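PDB 3CNE: protein ppBat from Bacteroides thetaiotaomicron VPI-5482, which binds flavins such as lumichrome, riboflavin, FMN and FAD as a homodimer, and may serve as a flavin storage protein rather than a protease. Local coordinates for residues A6-N11 and L70-G75; S31-A36 and V53-A58. All coordinates share one frame; numbering follows the deposited sequence.

Contact 1 joins two inner strands of the central, mostly parallel sheet of the DJ-1/PfpI fold, while contact 2 adds the short strand 55-56, outermost on its side of the same sheet within the chain. Strands 4-9 and 31-36 are neighbours, bonded through Val-7 O to Phe-35 N and Ala-9 N to Phe-35 O, so the strands of both contacts lie side by side in one sheet, and Leu-8 also packs on Ile-57. The chemistry follows the position. In contact 1 every touching residue is buried, the side chains are mostly aliphatic or aromatic, and a zinc cysteine follows strand 69-73. Contact 2 is only partly buried, mixes valines with aspartates, a lysine and a water, and is touched by the second subunit.

Contact 1. Residues A6-N11 and L70-G75; sequences AVLAVN and LVFSCG. With ZN (zinc ion), chain E.
Two neighbouring parallel strands in the middle of the central sheet meet here, with Ala-6 to Ala-9 bridged to Leu-70 to Ser-73 and their directions 16° apart. Three backbone bonds tie them: Val-71 uses both its N and its O, to Ala-6 O and Leu-8 N, and Ser-73 N reaches Leu-8 O at 2.9 Å. On the side facing helix 88-102, Leu-8 CD1 sits 3.9 Å from Leu-70 CD1, the two side chains crossing at about a right angle, and the same methyl lies at the edge of the Phe-72 ring. Farther along, Val-10 carries the packing. With chi1 at -71°, Val-10 CG1 lies 3.6 Å from Phe-72 CZ, and Val-10 CG2, in the cramped place between backbone N and carbonyl carbon, 3.5 Å from Gly-75 N. On the other side Val-7, Val-71 and Ser-73 pack against helix 15-27. Just beyond strand 70-73, Cys-74 turns away from segment 6-11 and its SG binds the zinc ion at 2.3 Å, a site shared with Cys-111. Val-10 N, Ser-73 O and Gly-75 N are buried without a polar partner, so where the backbone pairing stops, the contact rests on apolar packing, right beside the metal ligand.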
loop_
_atom_site.group_PDB
_atom_site.type_symbol
_atom_site.label_atom_id
_atom_site.label_comp_id
_atom_site.label_asym_id
_atom_site.label_seq_id
_atom_site.Cartn_x
_atom_site.Cartn_y
_atom_site.Cartn_z
ATOM N N ALA A 6 -16.521 3.016 6.161
ATOM C CA ALA A 6 -16.307 1.591 6.316
ATOM C C ALA A 6 -15.478 1.128 5.136
ATOM O O ALA A 6 -15.887 1.252 3.974
ATOM C CB ALA A 6 -17.639 0.828 6.394
ATOM N N VAL A 7 -14.287 0.608 5.441
ATOM C CA VAL A 7 -13.405 0.056 4.440
ATOM C C VAL A 7 -13.538 -1.474 4.398
ATOM O O VAL A 7 -13.365 -2.150 5.414
ATOM C CB VAL A 7 -11.943 0.460 4.724
ATOM C CG1 VAL A 7 -11.018 -0.062 3.634
ATOM C CG2 VAL A 7 -11.843 2.000 4.815
ATOM N N LEU A 8 -13.807 -2.012 3.207
ATOM C CA LEU A 8 -13.909 -3.461 3.039
ATOM C C LEU A 8 -12.672 -3.993 2.364
ATOM O O LEU A 8 -12.352 -3.581 1.236
ATOM C CB LEU A 8 -15.142 -3.822 2.221
ATOM C CG LEU A 8 -16.492 -3.208 2.604
ATOM C CD1 LEU A 8 -17.577 -3.746 1.664
ATOM C CD2 LEU A 8 -16.863 -3.499 4.050
ATOM N N ALA A 9 -11.978 -4.891 3.066
ATOM C CA ALA A 9 -10.766 -5.525 2.563
ATOM C C ALA A 9 -11.028 -7.000 2.255
ATOM O O ALA A 9 -11.422 -7.766 3.143
ATOM C CB ALA A 9 -9.611 -5.361 3.573
ATOM N N VAL A 10 -10.894 -7.387 0.986
ATOM C CA VAL A 10 -11.139 -8.771 0.631
ATOM C C VAL A 10 -9.876 -9.581 0.976
ATOM O O VAL A 10 -8.900 -9.022 1.428
ATOM C CB VAL A 10 -11.532 -8.932 -0.838
ATOM C CG1 VAL A 10 -12.967 -8.361 -1.043
ATOM C CG2 VAL A 10 -10.479 -8.277 -1.799
ATOM N N ASN A 11 -9.913 -10.885 0.781
ATOM C CA ASN A 11 -8.779 -11.713 1.182
ATOM C C ASN A 11 -8.437 -12.705 0.084
ATOM O O ASN A 11 -9.156 -13.701 -0.091
ATOM C CB ASN A 11 -9.151 -12.433 2.464
ATOM C CG ASN A 11 -8.050 -13.286 2.997
ATOM O OD1 ASN A 11 -6.889 -13.045 2.728
ATOM N ND2 ASN A 11 -8.415 -14.304 3.765
ATOM N N LEU A 70 -18.602 3.875 2.021
ATOM C CA LEU A 70 -18.023 2.550 1.896
ATOM C C LEU A 70 -16.889 2.628 0.885
ATOM O O LEU A 70 -17.053 3.209 -0.198
ATOM C CB LEU A 70 -19.076 1.559 1.437
ATOM C CG LEU A 70 -18.764 0.056 1.343
ATOM C CD1 LEU A 70 -20.047 -0.746 1.403
ATOM C CD2 LEU A 70 -18.081 -0.253 0.009
ATOM N N VAL A 71 -15.739 2.056 1.252
ATOM C CA VAL A 71 -14.649 1.803 0.307
ATOM C C VAL A 71 -14.574 0.299 0.019
ATOM O O VAL A 71 -14.548 -0.511 0.944
ATOM C CB VAL A 71 -13.260 2.275 0.835
ATOM C CG1 VAL A 71 -12.162 1.784 -0.038
ATOM C CG2 VAL A 71 -13.202 3.820 0.918
ATOM N N PHE A 72 -14.584 -0.071 -1.258
ATOM C CA PHE A 72 -14.342 -1.465 -1.621
ATOM C C PHE A 72 -12.920 -1.581 -2.148
ATOM O O PHE A 72 -12.593 -1.081 -3.236
ATOM C CB PHE A 72 -15.311 -2.004 -2.676
ATOM C CG PHE A 72 -15.063 -3.464 -2.986
ATOM C CD1 PHE A 72 -15.568 -4.459 -2.143
ATOM C CD2 PHE A 72 -14.259 -3.838 -4.054
ATOM C CE1 PHE A 72 -15.296 -5.846 -2.387
ATOM C CE2 PHE A 72 -14.010 -5.193 -4.322
ATOM C CZ PHE A 72 -14.526 -6.192 -3.477
ATOM N N SER A 73 -12.083 -2.243 -1.366
ATOM C CA SER A 73 -10.670 -2.348 -1.698
ATOM C C SER A 73 -10.421 -3.738 -2.303
ATOM O O SER A 73 -10.481 -4.765 -1.624
ATOM C CB SER A 73 -9.819 -2.084 -0.451
ATOM O OG SER A 73 -8.523 -1.621 -0.803
ATOM N N CYS A 74 -10.164 -3.740 -3.604
ATOM C CA CYS A 74 -10.175 -4.934 -4.387
ATOM C C CYS A 74 -8.871 -5.758 -4.192
ATOM O O CYS A 74 -7.885 -5.279 -3.647
ATOM C CB CYS A 74 -10.347 -4.512 -5.842
ATOM S SG CYS A 74 -10.849 -5.809 -6.977
ATOM N N GLY A 75 -8.889 -6.979 -4.681
ATOM C CA GLY A 75 -7.749 -7.879 -4.560
ATOM C C GLY A 75 -8.020 -9.129 -5.370
ATOM O O GLY A 75 -9.041 -9.230 -6.040
HETATM ZN ZN ZN E . -9.268 -6.183 -8.600
#

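Contact 2. Residues S31-A36 and V53-A58; sequences SYKVFA and VDDVIA
The Phe-35 ring and the Asp-55 carboxylate lie side by side and point the same way, their planes 19° apart; at the ring's edge, near its plane, Val-56 O comes 3.4 Å from Phe-35 CD1, while Asp-55 CB approaches CD1 obliquely. Asp-55 OD2 meets Lys-33 NZ in a long, weak salt bridge of 3.3 Å, made by a fully extended lysine chain, and OD1 takes Asn-59 ND2. Cut back to an alanine, Lys-33 would no longer offer its amine, and Asp-55 OD2 would probably lose this cation while Asp-54 CB lost the lysine CG that rests on it. Asp-54 OD2 accepts Val-34 N at 2.8 Å on its anti side, 20° out of the carboxylate plane, and a water at 2.7 Å from Asp-54 OD2 donates to it as well. Chi1 of -62° swings that carboxylate over to Val-34, whose O takes Asp-54 N at 2.9 Å. Parallel pairing follows, with Ala-36 N bound to Asp-55 O and Ile-57 N to Ala-36 O. Val-53 sets CG1 against Val-34 CG1 at 3.7 Å and CG2 against Ala-36 CB; Met-49 of the second subunit packs on both valines. Aspartate side chains thus supplement a short backbone pairing, while the valines carry the apolar side to the dimer partner.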
loop_
_atom_site.group_PDB
_atom_site.type_symbol
_atom_site.label_atom_id
_atom_site.label_comp_id
_atom_site.label_asym_id
_atom_site.label_seq_id
_atom_site.Cartn_x
_atom_site.Cartn_y
_atom_site.Cartn_z
ATOM N N SER A 31 -12.154 9.564 9.746
ATOM C CA SER A 31 -12.349 8.367 10.529
ATOM C C SER A 31 -12.713 7.162 9.652
ATOM O O SER A 31 -13.555 7.275 8.767
ATOM C CB SER A 31 -13.476 8.619 11.538
ATOM O OG SER A 31 -13.707 7.453 12.294
ATOM N N TYR A 32 -12.124 6.005 9.939
ATOM C CA TYR A 32 -12.426 4.791 9.190
ATOM C C TYR A 32 -12.262 3.556 10.046
ATOM O O TYR A 32 -11.562 3.591 11.035
ATOM C CB TYR A 32 -11.549 4.697 7.938
ATOM C CG TYR A 32 -10.068 4.539 8.252
ATOM C CD1 TYR A 32 -9.509 3.288 8.478
ATOM C CD2 TYR A 32 -9.252 5.660 8.370
ATOM C CE1 TYR A 32 -8.150 3.150 8.796
ATOM C CE2 TYR A 32 -7.905 5.547 8.665
ATOM C CZ TYR A 32 -7.362 4.301 8.884
ATOM O OH TYR A 32 -6.027 4.228 9.189
ATOM N N LYS A 33 -12.906 2.463 9.636
ATOM C CA LYS A 33 -12.780 1.158 10.279
ATOM C C LYS A 33 -12.690 0.145 9.160
ATOM O O LYS A 33 -13.430 0.247 8.191
ATOM C CB LYS A 33 -14.006 0.879 11.142
ATOM C CG LYS A 33 -13.983 -0.459 11.856
ATOM C CD LYS A 33 -15.100 -0.553 12.885
ATOM C CE LYS A 33 -15.117 -1.950 13.484
ATOM N NZ LYS A 33 -16.169 -2.128 14.565
ATOM N N VAL A 34 -11.760 -0.805 9.280
ATOM C CA VAL A 34 -11.463 -1.742 8.208
ATOM C C VAL A 34 -12.060 -3.113 8.556
ATOM O O VAL A 34 -11.733 -3.688 9.610
ATOM C CB VAL A 34 -9.913 -1.856 7.914
ATOM C CG1 VAL A 34 -9.673 -2.725 6.679
ATOM C CG2 VAL A 34 -9.259 -0.463 7.711
ATOM N N PHE A 35 -12.888 -3.625 7.641
ATOM C CA PHE A 35 -13.622 -4.887 7.794
ATOM C C PHE A 35 -13.117 -5.901 6.811
ATOM O O PHE A 35 -13.104 -5.652 5.594
ATOM C CB PHE A 35 -15.154 -4.710 7.557
ATOM C CG PHE A 35 -15.837 -3.801 8.533
ATOM C CD1 PHE A 35 -16.528 -4.329 9.633
ATOM C CD2 PHE A 35 -15.825 -2.418 8.346
ATOM C CE1 PHE A 35 -17.175 -3.483 10.551
ATOM C CE2 PHE A 35 -16.465 -1.566 9.236
ATOM C CZ PHE A 35 -17.171 -2.106 10.352
ATOM N N ALA A 36 -12.714 -7.060 7.326
ATOM C CA ALA A 36 -12.327 -8.167 6.465
ATOM C C ALA A 36 -13.531 -8.810 5.802
ATOM O O ALA A 36 -14.488 -9.169 6.469
ATOM C CB ALA A 36 -11.529 -9.226 7.254
ATOM N N VAL A 53 -7.010 -6.710 10.478
ATOM C CA VAL A 53 -7.829 -5.501 10.327
ATOM C C VAL A 53 -8.721 -5.352 11.579
ATOM O O VAL A 53 -8.467 -6.030 12.573
ATOM C CB VAL A 53 -8.593 -5.476 8.992
ATOM C CG1 VAL A 53 -7.615 -5.599 7.793
ATOM C CG2 VAL A 53 -9.682 -6.600 8.934
ATOM N N ASP A 54 -9.720 -4.459 11.544
ATOM C CA ASP A 54 -10.460 -4.101 12.750
ATOM C C ASP A 54 -11.562 -5.095 13.101
ATOM O O ASP A 54 -11.896 -5.266 14.276
ATOM C CB ASP A 54 -11.057 -2.691 12.632
ATOM C CG ASP A 54 -9.967 -1.604 12.462
ATOM O OD1 ASP A 54 -8.935 -1.684 13.178
ATOM O OD2 ASP A 54 -10.129 -0.710 11.604
ATOM N N ASP A 55 -12.166 -5.707 12.090
ATOM C CA ASP A 55 -13.367 -6.514 12.320
ATOM C C ASP A 55 -13.650 -7.310 11.051
ATOM O O ASP A 55 -12.945 -7.170 10.037
ATOM C CB ASP A 55 -14.539 -5.582 12.606
ATOM C CG ASP A 55 -15.591 -6.198 13.523
ATOM O OD1 ASP A 55 -15.636 -7.443 13.719
ATOM O OD2 ASP A 55 -16.398 -5.408 14.011
ATOM N N VAL A 56 -14.692 -8.134 11.120
ATOM C CA VAL A 56 -15.140 -8.908 9.983
ATOM C C VAL A 56 -16.438 -8.293 9.458
ATOM O O VAL A 56 -17.143 -7.625 10.195
ATOM C CB VAL A 56 -15.365 -10.379 10.343
ATOM C CG1 VAL A 56 -14.071 -11.033 10.831
ATOM C CG2 VAL A 56 -16.517 -10.565 11.383
ATOM N N ILE A 57 -16.734 -8.545 8.182
ATOM C CA ILE A 57 -17.861 -7.929 7.497
ATOM C C ILE A 57 -19.212 -8.345 8.090
ATOM O O ILE A 57 -20.191 -7.590 7.981
ATOM C CB ILE A 57 -17.817 -8.206 5.956
ATOM C CG1 ILE A 57 -18.898 -7.374 5.234
ATOM C CG2 ILE A 57 -17.938 -9.719 5.638
ATOM C CD1 ILE A 57 -18.518 -7.007 3.808
ATOM N N ALA A 58 -19.269 -9.538 8.687
ATOM C CA ALA A 58 -20.515 -10.005 9.353
ATOM C C ALA A 58 -20.979 -8.997 10.404
ATOM O O ALA A 58 -22.183 -8.766 10.565
ATOM C CB ALA A 58 -20.325 -11.390 9.977
HETATM O O HOH W 1 -8.822 1.654 11.600
#